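Local coordinates for protein oxalate--CoA ligase (Arabidopsis thaliana, PDB 5IE0) that belongs to the ANL superfamily of AMP-binding enzymes, with a large AMP-binding region followed by a smaller C-terminal domain, at residues A[308-313]-A[335-340]; A[192-197]-A[317-322]. All blocks are in the same frame, centred on the assembly; numbering follows the deposited sequence.

Contact 1 of 2, residues A[308-313]-A[335-340]. With SRT (S,R meso-tartaric acid), chain C.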
ATOM      1  N   VAL A 308      -6.607  14.570   8.328  1.00 16.61           N
ATOM      2  CA  VAL A 308      -5.690  13.667   7.640  1.00 12.32           C
ATOM      3  C   VAL A 308      -4.954  12.776   8.643  1.00 12.36           C
ATOM      4  O   VAL A 308      -4.205  13.255   9.498  1.00 13.47           O
ATOM      5  CB  VAL A 308      -4.677  14.438   6.781  1.00 18.08           C
ATOM      6  CG1 VAL A 308      -3.653  13.486   6.179  1.00 17.88           C
ATOM      7  CG2 VAL A 308      -5.401  15.209   5.684  1.00 17.76           C
ATOM      8  N   LEU A 309      -5.195  11.476   8.527  1.00 15.17           N
ATOM      9  CA  LEU A 309      -4.649  10.468   9.426  1.00 14.04           C
ATOM     10  C   LEU A 309      -3.551   9.665   8.739  1.00 14.14           C
ATOM     11  O   LEU A 309      -3.785   8.990   7.727  1.00 15.62           O
ATOM     12  CB  LEU A 309      -5.764   9.539   9.909  1.00 11.88           C
ATOM     13  CG  LEU A 309      -7.016  10.258  10.424  1.00 15.96           C
ATOM     14  CD1 LEU A 309      -8.110   9.270  10.811  1.00 12.95           C
ATOM     15  CD2 LEU A 309      -6.659  11.165  11.601  1.00 15.50           C
ATOM     16  N   GLU A 310      -2.346   9.754   9.290  1.00 15.87           N
ATOM     17  CA  GLU A 310      -1.209   9.024   8.752  1.00 14.29           C
ATOM     18  C   GLU A 310      -1.081   7.656   9.408  1.00 15.01           C
ATOM     19  O   GLU A 310      -1.199   7.529  10.626  1.00 15.61           O
ATOM     20  CB  GLU A 310       0.086   9.817   8.944  1.00 13.50           C
ATOM     21  CG  GLU A 310       1.291   9.153   8.302  1.00 16.67           C
ATOM     22  CD  GLU A 310       2.567   9.949   8.459  1.00 17.67           C
ATOM     23  OE1 GLU A 310       2.565  10.963   9.189  1.00 16.42           O
ATOM     24  OE2 GLU A 310       3.582   9.547   7.853  1.00 16.20           O
ATOM     25  N   ALA A 311      -0.828   6.638   8.591  1.00 15.63           N
ATOM     26  CA  ALA A 311      -0.635   5.284   9.089  1.00 16.17           C
ATOM     27  C   ALA A 311       0.714   4.726   8.646  1.00 15.98           C
ATOM     28  O   ALA A 311       1.409   5.313   7.815  1.00 13.40           O
ATOM     29  CB  ALA A 311      -1.765   4.375   8.620  1.00 11.84           C
ATOM     30  N   TYR A 312       1.066   3.581   9.217  1.00 15.26           N
ATOM     31  CA  TYR A 312       2.355   2.940   9.012  1.00 15.82           C
ATOM     32  C   TYR A 312       2.117   1.457   8.755  1.00 14.45           C
ATOM     33  O   TYR A 312       1.423   0.786   9.533  1.00 16.10           O
ATOM     34  CB  TYR A 312       3.241   3.179  10.234  1.00 14.42           C
ATOM     35  CG  TYR A 312       4.495   2.351  10.352  1.00 14.30           C
ATOM     36  CD1 TYR A 312       5.440   2.316   9.335  1.00 13.11           C
ATOM     37  CD2 TYR A 312       4.764   1.652  11.520  1.00 14.32           C
ATOM     38  CE1 TYR A 312       6.601   1.571   9.469  1.00 13.38           C
ATOM     39  CE2 TYR A 312       5.911   0.912  11.663  1.00 14.82           C
ATOM     40  CZ  TYR A 312       6.828   0.872  10.643  1.00 18.38           C
ATOM     41  OH  TYR A 312       7.967   0.122  10.809  1.00 18.39           O
ATOM     42  N   ALA A 313       2.686   0.961   7.658  1.00 12.30           N
ATOM     43  CA  ALA A 313       2.323  -0.350   7.133  1.00 12.16           C
ATOM     44  C   ALA A 313       3.407  -0.965   6.249  1.00 14.73           C
ATOM     45  O   ALA A 313       4.275  -0.262   5.730  1.00 13.05           O
ATOM     46  CB  ALA A 313       1.028  -0.235   6.353  1.00 11.84           C
ATOM     47  N   GLY A 335       4.103  14.297  11.756  1.00 18.37           N
ATOM     48  CA  GLY A 335       5.403  13.701  11.997  1.00 18.16           C
ATOM     49  C   GLY A 335       5.320  12.333  12.648  1.00 20.31           C
ATOM     50  O   GLY A 335       6.340  11.669  12.839  1.00 19.15           O
ATOM     51  N   SER A 336       4.107  11.912  12.996  1.00 17.08           N
ATOM     52  CA  SER A 336       3.906  10.634  13.673  1.00 16.35           C
ATOM     53  C   SER A 336       2.949   9.719  12.914  1.00 16.81           C
ATOM     54  O   SER A 336       2.053  10.183  12.206  1.00 15.85           O
ATOM     55  CB  SER A 336       3.383  10.861  15.091  1.00 17.42           C
ATOM     56  OG  SER A 336       3.051   9.632  15.709  1.00 16.67           O
ATOM     57  N   VAL A 337       3.135   8.414  13.078  1.00 13.56           N
ATOM     58  CA  VAL A 337       2.252   7.441  12.447  1.00 16.05           C
ATOM     59  C   VAL A 337       1.350   6.758  13.477  1.00 15.86           C
ATOM     60  O   VAL A 337       0.830   5.666  13.243  1.00 15.72           O
ATOM     61  CB  VAL A 337       3.048   6.383  11.668  1.00 16.50           C
ATOM     62  CG1 VAL A 337       3.659   6.999  10.411  1.00 13.18           C
ATOM     63  CG2 VAL A 337       4.124   5.768  12.546  1.00 17.23           C
ATOM     64  N   GLY A 338       1.167   7.416  14.617  1.00 14.95           N
ATOM     65  CA  GLY A 338       0.167   7.001  15.586  1.00 13.26           C
ATOM     66  C   GLY A 338       0.486   5.757  16.396  1.00 15.52           C
ATOM     67  O   GLY A 338       1.648   5.433  16.629  1.00 16.07           O
ATOM     68  N   LYS A 339      -0.566   5.062  16.824  1.00 13.18           N
ATOM     69  CA  LYS A 339      -0.450   3.941  17.753  1.00 13.62           C
ATOM     70  C   LYS A 339      -0.689   2.596  17.063  1.00 15.45           C
ATOM     71  O   LYS A 339      -1.448   2.524  16.099  1.00 14.11           O
ATOM     72  CB  LYS A 339      -1.442   4.122  18.907  1.00 17.71           C
ATOM     73  CG  LYS A 339      -1.241   5.415  19.694  1.00 22.65           C
ATOM     74  CD  LYS A 339      -2.272   5.578  20.807  1.00 27.42           C
ATOM     75  CE  LYS A 339      -3.671   5.801  20.250  1.00 35.04           C
ATOM     76  NZ  LYS A 339      -4.651   6.144  21.322  1.00 38.59           N
ATOM     77  N   PRO A 340      -0.043   1.522  17.559  1.00 14.79           N
ATOM     78  CA  PRO A 340      -0.243   0.189  16.980  1.00 16.73           C
ATOM     79  C   PRO A 340      -1.705  -0.238  17.038  1.00 15.91           C
ATOM     80  O   PRO A 340      -2.398   0.087  18.002  1.00 15.04           O
ATOM     81  CB  PRO A 340       0.629  -0.720  17.860  1.00 15.95           C
ATOM     82  CG  PRO A 340       0.857   0.048  19.111  1.00 16.84           C
ATOM     83  CD  PRO A 340       0.894   1.488  18.695  1.00 15.87           C
TER
HETATM   84  O1  SRT C1001       4.656  -2.224  -0.174  1.00 17.57           O
HETATM   85  O11 SRT C1001       3.589  -1.447  -1.914  1.00 20.61           O
HETATM   86  C1  SRT C1001       3.686  -1.591  -0.672  1.00 20.47           C
HETATM   87  C2  SRT C1001       2.627  -0.970   0.211  1.00 22.76           C
HETATM   88  O2  SRT C1001       1.436  -1.709   0.180  1.00 22.78           O
HETATM   89  C3  SRT C1001       3.170  -0.806   1.603  1.00 17.88           C
HETATM   90  O3  SRT C1001       3.927   0.374   1.556  1.00 17.75           O
HETATM   91  C4  SRT C1001       2.048  -0.637   2.602  1.00 14.68           C
HETATM   92  O4  SRT C1001       1.603  -1.635   3.221  1.00 13.88           O
HETATM   93  O41 SRT C1001       1.559   0.498   2.824  1.00 13.28           O
HETATM   94  O   HOH W   1       2.648  14.355   9.199  1.00 18.28           O

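Contact 2 of 2, residues A[192-197]-A[317-322]. With SRT (S,R meso-tartaric acid), chain C.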
ATOM      1  N   LYS A 192      -9.913  -6.516   9.982  1.00 14.58           N
ATOM      2  CA  LYS A 192     -10.539  -6.133  11.244  1.00 17.45           C
ATOM      3  C   LYS A 192      -9.828  -4.940  11.906  1.00 14.60           C
ATOM      4  O   LYS A 192     -10.484  -4.036  12.428  1.00 12.69           O
ATOM      5  CB  LYS A 192     -10.602  -7.330  12.190  1.00 18.68           C
ATOM      6  CG  LYS A 192     -11.817  -8.226  11.924  1.00 21.04           C
ATOM      7  CD  LYS A 192     -11.832  -9.473  12.790  1.00 21.64           C
ATOM      8  CE  LYS A 192     -10.616 -10.355  12.540  1.00 23.07           C
ATOM      9  NZ  LYS A 192     -10.631 -11.561  13.418  1.00 23.07           N
ATOM     10  N   ASN A 193      -8.497  -4.926  11.869  1.00 12.38           N
ATOM     11  CA  ASN A 193      -7.728  -3.807  12.426  1.00 11.58           C
ATOM     12  C   ASN A 193      -8.048  -2.482  11.734  1.00 12.77           C
ATOM     13  O   ASN A 193      -8.298  -1.454  12.385  1.00 12.79           O
ATOM     14  CB  ASN A 193      -6.228  -4.088  12.311  1.00 12.54           C
ATOM     15  CG  ASN A 193      -5.788  -5.254  13.168  1.00 14.05           C
ATOM     16  OD1 ASN A 193      -6.489  -5.655  14.094  1.00 12.06           O
ATOM     17  ND2 ASN A 193      -4.614  -5.800  12.869  1.00 11.98           N
ATOM     18  N   ILE A 194      -8.029  -2.526  10.405  1.00 10.90           N
ATOM     19  CA  ILE A 194      -8.270  -1.347   9.581  1.00 13.43           C
ATOM     20  C   ILE A 194      -9.700  -0.850   9.780  1.00 13.08           C
ATOM     21  O   ILE A 194      -9.920   0.352   9.948  1.00 12.42           O
ATOM     22  CB  ILE A 194      -8.004  -1.645   8.095  1.00 14.78           C
ATOM     23  CG1 ILE A 194      -6.521  -1.975   7.896  1.00 10.75           C
ATOM     24  CG2 ILE A 194      -8.424  -0.462   7.223  1.00 14.79           C
ATOM     25  CD1 ILE A 194      -6.192  -2.659   6.577  1.00 10.66           C
ATOM     26  N   LYS A 195     -10.665  -1.770   9.791  1.00 13.26           N
ATOM     27  CA  LYS A 195     -12.058  -1.380  10.020  1.00 15.71           C
ATOM     28  C   LYS A 195     -12.260  -0.789  11.406  1.00 17.49           C
ATOM     29  O   LYS A 195     -13.018   0.167  11.580  1.00 14.48           O
ATOM     30  CB  LYS A 195     -12.994  -2.582   9.891  1.00 22.78           C
ATOM     31  CG  LYS A 195     -13.268  -3.091   8.499  1.00 28.93           C
ATOM     32  CD  LYS A 195     -13.952  -4.448   8.596  1.00 30.64           C
ATOM     33  CE  LYS A 195     -15.026  -4.442   9.676  1.00 31.32           C
ATOM     34  NZ  LYS A 195     -15.498  -5.813  10.014  1.00 35.34           N
ATOM     35  N   ALA A 196     -11.555  -1.346  12.385  1.00 15.81           N
ATOM     36  CA  ALA A 196     -11.685  -0.900  13.762  1.00 15.32           C
ATOM     37  C   ALA A 196     -11.131   0.497  13.967  1.00 16.76           C
ATOM     38  O   ALA A 196     -11.810   1.355  14.533  1.00 16.79           O
ATOM     39  CB  ALA A 196     -10.991  -1.880  14.709  1.00 13.90           C
ATOM     40  N   VAL A 197      -9.907   0.741  13.508  1.00 13.35           N
ATOM     41  CA  VAL A 197      -9.271   2.011  13.840  1.00 14.05           C
ATOM     42  C   VAL A 197      -9.948   3.191  13.122  1.00 13.90           C
ATOM     43  O   VAL A 197      -9.980   4.305  13.653  1.00 13.63           O
ATOM     44  CB  VAL A 197      -7.749   1.984  13.530  1.00 17.17           C
ATOM     45  CG1 VAL A 197      -7.492   1.876  12.042  1.00 11.28           C
ATOM     46  CG2 VAL A 197      -7.062   3.213  14.119  1.00 19.40           C
ATOM     47  N   ALA A 317       3.371  -7.236   7.264  1.00 13.40           N
ATOM     48  CA  ALA A 317       2.380  -7.037   8.313  1.00 16.98           C
ATOM     49  C   ALA A 317       0.957  -7.106   7.769  1.00 14.12           C
ATOM     50  O   ALA A 317       0.007  -6.723   8.457  1.00 13.72           O
ATOM     51  CB  ALA A 317       2.615  -5.708   9.002  1.00 13.64           C
ATOM     52  N   THR A 318       0.824  -7.584   6.532  1.00 13.20           N
ATOM     53  CA  THR A 318      -0.441  -7.538   5.802  1.00 14.48           C
ATOM     54  C   THR A 318      -0.976  -6.110   5.869  1.00 15.58           C
ATOM     55  O   THR A 318      -2.120  -5.872   6.260  1.00 11.36           O
ATOM     56  CB  THR A 318      -1.471  -8.549   6.363  1.00 16.13           C
ATOM     57  OG1 THR A 318      -0.829  -9.811   6.568  1.00 14.27           O
ATOM     58  CG2 THR A 318      -2.636  -8.738   5.394  1.00 11.42           C
ATOM     59  N   HIS A 319      -0.099  -5.174   5.517  1.00 17.01           N
ATOM     60  CA  HIS A 319      -0.354  -3.731   5.544  1.00 16.32           C
ATOM     61  C   HIS A 319      -0.283  -3.172   6.974  1.00 15.30           C
ATOM     62  O   HIS A 319       0.800  -3.109   7.552  1.00 14.93           O
ATOM     63  CB  HIS A 319      -1.696  -3.381   4.887  1.00 14.43           C
ATOM     64  CG  HIS A 319      -1.872  -1.919   4.611  1.00 17.93           C
ATOM     65  ND1 HIS A 319      -0.911  -1.161   3.976  1.00 11.30           N
ATOM     66  CD2 HIS A 319      -2.898  -1.077   4.880  1.00 11.00           C
ATOM     67  CE1 HIS A 319      -1.333   0.088   3.878  1.00 11.70           C
ATOM     68  NE2 HIS A 319      -2.539   0.163   4.412  1.00 13.12           N
ATOM     69  N   LEU A 320      -1.425  -2.775   7.533  1.00 12.97           N
ATOM     70  CA  LEU A 320      -1.467  -1.903   8.716  1.00 11.57           C
ATOM     71  C   LEU A 320      -0.664  -2.384   9.928  1.00 11.85           C
ATOM     72  O   LEU A 320      -0.842  -3.507  10.408  1.00 11.89           O
ATOM     73  CB  LEU A 320      -2.920  -1.685   9.155  1.00 12.77           C
ATOM     74  CG  LEU A 320      -3.126  -0.794  10.388  1.00 15.53           C
ATOM     75  CD1 LEU A 320      -2.651   0.627  10.118  1.00 12.77           C
ATOM     76  CD2 LEU A 320      -4.583  -0.804  10.864  1.00 13.71           C
ATOM     77  N   MET A 321       0.206  -1.505  10.422  1.00 12.05           N
ATOM     78  CA  MET A 321       0.894  -1.709  11.691  1.00 14.51           C
ATOM     79  C   MET A 321       0.414  -0.694  12.722  1.00 14.34           C
ATOM     80  O   MET A 321       0.032  -1.064  13.830  1.00 16.11           O
ATOM     81  CB  MET A 321       2.409  -1.603  11.514  1.00 15.90           C
ATOM     82  CG  MET A 321       3.036  -2.830  10.874  1.00 13.33           C
ATOM     83  SD  MET A 321       4.810  -2.690  10.601  1.00 16.15           S
ATOM     84  CE  MET A 321       4.866  -1.474   9.294  1.00 14.55           C
ATOM     85  N   SER A 322       0.433   0.588  12.362  1.00 15.59           N
ATOM     86  CA  SER A 322      -0.024   1.612  13.306  1.00 14.17           C
ATOM     87  C   SER A 322      -0.780   2.721  12.593  1.00 13.07           C
ATOM     88  O   SER A 322      -0.643   2.885  11.391  1.00 12.61           O
ATOM     89  CB  SER A 322       1.157   2.207  14.080  1.00 12.81           C
ATOM     90  OG  SER A 322       1.973   3.016  13.242  1.00 13.59           O
TER
HETATM   91  O1  SRT C1001       4.656  -2.224  -0.174  1.00 17.57           O
HETATM   92  O11 SRT C1001       3.589  -1.447  -1.914  1.00 20.61           O
HETATM   93  C1  SRT C1001       3.686  -1.591  -0.672  1.00 20.47           C
HETATM   94  C2  SRT C1001       2.627  -0.970   0.211  1.00 22.76           C
HETATM   95  O2  SRT C1001       1.436  -1.709   0.180  1.00 22.78           O
HETATM   96  C3  SRT C1001       3.170  -0.806   1.603  1.00 17.88           C
HETATM   97  O3  SRT C1001       3.927   0.374   1.556  1.00 17.75           O
HETATM   98  C4  SRT C1001       2.048  -0.637   2.602  1.00 14.68           C
HETATM   99  O4  SRT C1001       1.603  -1.635   3.221  1.00 13.88           O
HETATM  100  O41 SRT C1001       1.559   0.498   2.824  1.00 13.28           O
HETATM  101  O   HOH W   2      -3.102  -5.039  10.307  1.00 12.24           O

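Contact 1 of 2, residues A[308-313]-A[335-340]
Glu310 and Tyr312 extend from the same face of strand 308-314, and Val337 packs against both. The strand is central in a five-stranded mixed sheet of the AMP-binding fold, and 335-340 runs from a loop into the short edge strand 339-340. No hydrogen bond joins the two segments directly; the contact rests on van der Waals packing round Val337, with a water adding only a weak link.

Glu310 illustrates how a buried acid can run along a loop. Its CB lies 3.8 Å from Ser336 O. CG stands anti to the backbone N (chi1 -175°) and the chain stays extended beyond it, which carries CG and then CD past the methyl CG1 of Val337. At the tip the two oxygens part company. OE2 is 3.6 Å from Val337 CG1 and accepts a hydrogen bond from the backbone N of Leu292. OE1 comes within 3.2 Å of Ser336 O, but both are acceptors and no bond forms; Ser336 O is instead served by Asn324 ND2. A water that accepts from Gly335 N at 2.9 Å gives OE1 a weak, long hydrogen bond.

Val337 turns CG1 to Glu310, while its CB meets Tyr312 CB at 3.5 Å and CG2 approaches the start of the ring obliquely. The phenol then leads away from the loop, and its OH is hydrogen-bonded to Asp394 OD2.

Ser336 OG is hydrogen-bonded to Leu404 O and also accepts from Gly338 N over 3.1 Å, at an N-H...O angle of 164°, an ST turn.

Contact 2 of 2, residues A[192-197]-A[317-322]
Leu320 sends its CD2 methyl against one side of the helix segment 192-197, where it meets Asn193, Ile194 and Val197. This is helix-on-sheet packing within the AMP-binding fold, with one apolar branch touching residues one turn apart on the helix. Leu320 CB already points to the helix; with CG anti to the backbone N (chi1 180°), the second torsion (chi2 64°) sets CD2 against it. CD2 then lies 3.7 Å from Ile194 CG1, as the two side chains slide past each other in opposite directions. Val197 is met differently: its CG1 and Leu320 CD2 approach tip to tip at 4.1 Å. Asn193 adds its CB, 3.9 Å from the same methyl.

The same Ile194 branch reaches farther, to CD1. CG1 stands beside the backbone N and anti to the carbonyl carbon, and Ile194 CD1 lies 4.0 Å from His319 CD2, at the ring's edge. The two side chains cross at about a right angle. Elsewhere on its rim the imidazole grips the bound meso-tartaric acid: His319 ND1 donates to SRT O4 over 2.7 Å at 163°, with the carboxylate carbon C4 in the ring plane. His319 NE2 is hydrogen-bonded to Arg286 NH1, and with both nitrogens engaged the ring's rotation is well defined.

A water provides the polar link across the contact, accepting from Asn193 ND2 at 3.1 Å and donating to Leu320 O at 2.7 Å.

Helix 215-227 packs nearby, with Ser224 against Ile194 and Ala220 against His319, while the His319 ring stacks on His216. Strand 319-323 runs between 308-314 and 339-340 in the sheet, and its Leu320 packs on helix 184-197.

Overall arrangement
From the N terminus, helix 184-197 comes first, and contact 2 closes a long loop of 119 residues when the chain returns to it at 317-322. Within that loop runs strand 308-314, whose partner 335-340 follows later; contact 1 closes a shorter loop of 21 residues, which holds strand 319-323. The two contacts therefore cross along the chain, their centres 11 Å apart. They meet in one sheet; Tyr312 N and O probably bond to Ser322 O and Met321 N, across a classic beta bulge. Together they tie helix 184-197, the five-stranded sheet and the loop before strand 339-340 beside the bound meso-tartaric acid, which segments 308-313 and 317-322 both touch.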